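Local coordinates for putative uncharacterized protein (Pseudomonas putida, PDB 4J25) that is a prolyl-4-hydroxylase of double-stranded beta-helix fold that binds manganese and N-oxalylglycine, and probably uses iron and 2-oxoglutarate to hydroxylate peptidyl proline, at residues I94-P99 / E131-L136. Residues are numbered along the deposited sequence; the frame is centred on the assembly and turned at random.
Sequences IQWIDP and ECHFAL
Trp96 lays its indole between Glu131 and His133. On one face the Glu131 carboxylate lies nearly flat, its plane 11° from the ring and OE1 3.5 Å from Trp96 CH2. On the other face His133 stands edge-on in a T-shaped pair, with CD2 3.8 Å from Trp96 CZ3 and the planes 88° apart. Ile94 then covers a face of the imidazole, where CD1 makes a CH-pi contact 3.9 Å from the His133 ring centroid. His133 CG sits between the backbone N and carbonyl carbon (chi1 68°), which turns the ring toward the indole. His133 ND1 donates to Phe134 O at 2.8 Å, and this fixes the ring's rotation. The acceptor is near the ring plane, though ND1 stands above the carbonyl plane. Replacing His133 with an alanine would probably leave Phe134 O without this donor, and the indole face and Ile94 CD1 without their aromatic partner.

Next along the chain, Ile97 N donates to Cys132 O at 3.0 Å. Two waters bridge the backbones, one from Gln95 O to Phe134 N and one from Ile97 O to Cys132 N. Ile97 CD1 packs 3.6 Å from Phe134 CE2, beside Leu217 and Cys105. The loop thus crosses strand 129-137, an outer strand of the jellyroll's major sheet, which pairs with strand 214-222. The chemistry implies a mixed join: apolar around Ile97, imidazole and carboxylate about the indole, and one direct backbone bond flanked by two water bridges.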
ATOM      1  N   ILE A  94      -3.624   1.910  16.779  1.00 42.92           N
ATOM      2  CA  ILE A  94      -3.845   1.604  15.372  1.00 41.30           C
ATOM      3  C   ILE A  94      -5.283   1.181  15.114  1.00 40.86           C
ATOM      4  O   ILE A  94      -5.718   0.143  15.607  1.00 44.03           O
ATOM      5  CB  ILE A  94      -2.965   0.434  14.891  1.00 40.05           C
ATOM      6  CG1 ILE A  94      -1.479   0.770  15.009  1.00 39.85           C
ATOM      7  CG2 ILE A  94      -3.303   0.090  13.436  1.00 38.70           C
ATOM      8  CD1 ILE A  94      -0.869   1.435  13.740  1.00 39.17           C
ATOM      9  N   GLN A  95      -6.004   1.953  14.307  1.00 37.92           N
ATOM     10  CA  GLN A  95      -7.349   1.580  13.882  1.00 37.20           C
ATOM     11  C   GLN A  95      -7.335   0.768  12.577  1.00 33.96           C
ATOM     12  O   GLN A  95      -7.465   1.320  11.480  1.00 34.00           O
ATOM     13  CB  GLN A  95      -8.209   2.836  13.704  1.00 38.54           C
ATOM     14  CG  GLN A  95      -8.151   3.763  14.894  1.00 40.24           C
ATOM     15  CD  GLN A  95      -8.809   5.100  14.639  1.00 41.71           C
ATOM     16  OE1 GLN A  95      -8.159   6.149  14.730  1.00 42.60           O
ATOM     17  NE2 GLN A  95     -10.110   5.079  14.334  1.00 41.39           N
ATOM     18  N   TRP A  96      -7.190  -0.548  12.719  1.00 32.51           N
ATOM     19  CA  TRP A  96      -7.242  -1.470  11.600  1.00 26.64           C
ATOM     20  C   TRP A  96      -8.581  -1.353  10.898  1.00 25.71           C
ATOM     21  O   TRP A  96      -9.602  -1.062  11.512  1.00 24.93           O
ATOM     22  CB  TRP A  96      -6.987  -2.905  12.068  1.00 26.22           C
ATOM     23  CG  TRP A  96      -5.604  -3.070  12.583  1.00 26.21           C
ATOM     24  CD1 TRP A  96      -5.212  -3.069  13.886  1.00 27.76           C
ATOM     25  CD2 TRP A  96      -4.415  -3.216  11.804  1.00 24.66           C
ATOM     26  NE1 TRP A  96      -3.849  -3.219  13.970  1.00 27.31           N
ATOM     27  CE2 TRP A  96      -3.336  -3.304  12.703  1.00 26.71           C
ATOM     28  CE3 TRP A  96      -4.158  -3.276  10.437  1.00 22.75           C
ATOM     29  CZ2 TRP A  96      -2.021  -3.458  12.276  1.00 26.39           C
ATOM     30  CZ3 TRP A  96      -2.865  -3.426  10.015  1.00 22.88           C
ATOM     31  CH2 TRP A  96      -1.805  -3.518  10.930  1.00 24.85           C
ATOM     32  N   ILE A  97      -8.555  -1.557   9.591  1.00 24.28           N
ATOM     33  CA  ILE A  97      -9.726  -1.366   8.760  1.00 25.32           C
ATOM     34  C   ILE A  97     -10.367  -2.722   8.493  1.00 27.62           C
ATOM     35  O   ILE A  97      -9.680  -3.689   8.157  1.00 25.46           O
ATOM     36  CB  ILE A  97      -9.330  -0.657   7.450  1.00 24.15           C
ATOM     37  CG1 ILE A  97      -8.849   0.764   7.761  1.00 23.33           C
ATOM     38  CG2 ILE A  97     -10.481  -0.615   6.472  1.00 24.10           C
ATOM     39  CD1 ILE A  97      -8.054   1.367   6.646  1.00 24.64           C
ATOM     40  N   ASP A  98     -11.682  -2.787   8.673  1.00 29.16           N
ATOM     41  CA  ASP A  98     -12.457  -3.994   8.397  1.00 32.62           C
ATOM     42  C   ASP A  98     -13.676  -3.598   7.589  1.00 31.83           C
ATOM     43  O   ASP A  98     -14.053  -2.427   7.561  1.00 30.78           O
ATOM     44  CB  ASP A  98     -12.934  -4.651   9.700  1.00 36.81           C
ATOM     45  CG  ASP A  98     -12.014  -5.760  10.182  1.00 40.68           C
ATOM     46  OD1 ASP A  98     -11.484  -6.523   9.335  1.00 41.95           O
ATOM     47  OD2 ASP A  98     -11.833  -5.875  11.416  1.00 42.00           O
ATOM     48  N   PRO A  99     -14.306  -4.580   6.928  1.00 32.50           N
ATOM     49  CA  PRO A  99     -15.582  -4.298   6.269  1.00 31.79           C
ATOM     50  C   PRO A  99     -16.580  -3.721   7.264  1.00 31.14           C
ATOM     51  O   PRO A  99     -16.525  -4.060   8.443  1.00 32.48           O
ATOM     52  CB  PRO A  99     -16.022  -5.673   5.757  1.00 32.37           C
ATOM     53  CG  PRO A  99     -14.729  -6.408   5.537  1.00 32.90           C
ATOM     54  CD  PRO A  99     -13.822  -5.945   6.650  1.00 31.69           C
ATOM     55  N   GLU A 131      -4.462  -6.849   5.854  1.00 15.50           N
ATOM     56  CA  GLU A 131      -4.709  -5.947   6.952  1.00 18.78           C
ATOM     57  C   GLU A 131      -4.189  -4.582   6.530  1.00 19.29           C
ATOM     58  O   GLU A 131      -3.128  -4.471   5.909  1.00 18.22           O
ATOM     59  CB  GLU A 131      -4.017  -6.428   8.232  1.00 20.42           C
ATOM     60  CG  GLU A 131      -2.488  -6.487   8.115  1.00 24.27           C
ATOM     61  CD  GLU A 131      -1.779  -6.793   9.418  1.00 27.09           C
ATOM     62  OE1 GLU A 131      -2.449  -6.880  10.466  1.00 28.85           O
ATOM     63  OE2 GLU A 131      -0.541  -6.949   9.391  1.00 28.83           O
ATOM     64  N   CYS A 132      -4.930  -3.535   6.862  1.00 18.33           N
ATOM     65  CA  CYS A 132      -4.485  -2.199   6.523  1.00 18.27           C
ATOM     66  C   CYS A 132      -4.995  -1.149   7.497  1.00 19.15           C
ATOM     67  O   CYS A 132      -5.856  -1.419   8.350  1.00 18.92           O
ATOM     68  CB  CYS A 132      -4.889  -1.857   5.101  1.00 18.26           C
ATOM     69  SG  CYS A 132      -6.647  -1.842   4.867  1.00 22.19           S
ATOM     70  N   HIS A 133      -4.409   0.043   7.401  1.00 17.00           N
ATOM     71  CA  HIS A 133      -4.799   1.159   8.237  1.00 16.69           C
ATOM     72  C   HIS A 133      -4.309   2.429   7.586  1.00 16.88           C
ATOM     73  O   HIS A 133      -3.404   2.387   6.726  1.00 15.00           O
ATOM     74  CB  HIS A 133      -4.246   1.026   9.662  1.00 18.23           C
ATOM     75  CG  HIS A 133      -2.758   1.150   9.764  1.00 20.65           C
ATOM     76  ND1 HIS A 133      -2.111   2.368   9.820  1.00 21.28           N
ATOM     77  CD2 HIS A 133      -1.791   0.208   9.862  1.00 19.46           C
ATOM     78  CE1 HIS A 133      -0.811   2.171   9.931  1.00 19.14           C
ATOM     79  NE2 HIS A 133      -0.591   0.870   9.959  1.00 19.26           N
ATOM     80  N   PHE A 134      -4.904   3.545   7.990  1.00 15.71           N
ATOM     81  CA  PHE A 134      -4.528   4.849   7.451  1.00 17.17           C
ATOM     82  C   PHE A 134      -3.288   5.359   8.154  1.00 19.58           C
ATOM     83  O   PHE A 134      -2.979   4.943   9.269  1.00 18.16           O
ATOM     84  CB  PHE A 134      -5.666   5.876   7.601  1.00 16.62           C
ATOM     85  CG  PHE A 134      -6.822   5.633   6.682  1.00 17.35           C
ATOM     86  CD1 PHE A 134      -6.747   5.974   5.346  1.00 17.42           C
ATOM     87  CD2 PHE A 134      -7.972   5.039   7.145  1.00 17.69           C
ATOM     88  CE1 PHE A 134      -7.815   5.742   4.495  1.00 17.69           C
ATOM     89  CE2 PHE A 134      -9.031   4.807   6.304  1.00 18.36           C
ATOM     90  CZ  PHE A 134      -8.959   5.154   4.980  1.00 16.34           C
ATOM     91  N   ALA A 135      -2.565   6.254   7.490  1.00 20.62           N
ATOM     92  CA  ALA A 135      -1.396   6.875   8.085  1.00 23.29           C
ATOM     93  C   ALA A 135      -1.325   8.321   7.635  1.00 24.48           C
ATOM     94  O   ALA A 135      -1.462   8.620   6.452  1.00 25.39           O
ATOM     95  CB  ALA A 135      -0.113   6.109   7.682  1.00 23.35           C
ATOM     96  N   LEU A 136      -1.102   9.223   8.577  1.00 25.55           N
ATOM     97  CA  LEU A 136      -1.067  10.644   8.275  1.00 28.11           C
ATOM     98  C   LEU A 136       0.200  11.239   8.864  1.00 26.37           C
ATOM     99  O   LEU A 136       0.303  11.390  10.077  1.00 28.56           O
ATOM    100  CB  LEU A 136      -2.287  11.348   8.878  1.00 29.54           C
ATOM    101  CG  LEU A 136      -2.434  12.828   8.487  1.00 32.68           C
ATOM    102  CD1 LEU A 136      -3.902  13.242   8.429  1.00 32.58           C
ATOM    103  CD2 LEU A 136      -1.662  13.747   9.436  1.00 34.03           C
TER
HETATM  104  O   HOH W   1      -6.931   3.490  10.150  1.00 17.22           O
HETATM  105  O   HOH W   2      -7.246  -4.440   8.587  1.00 22.05           O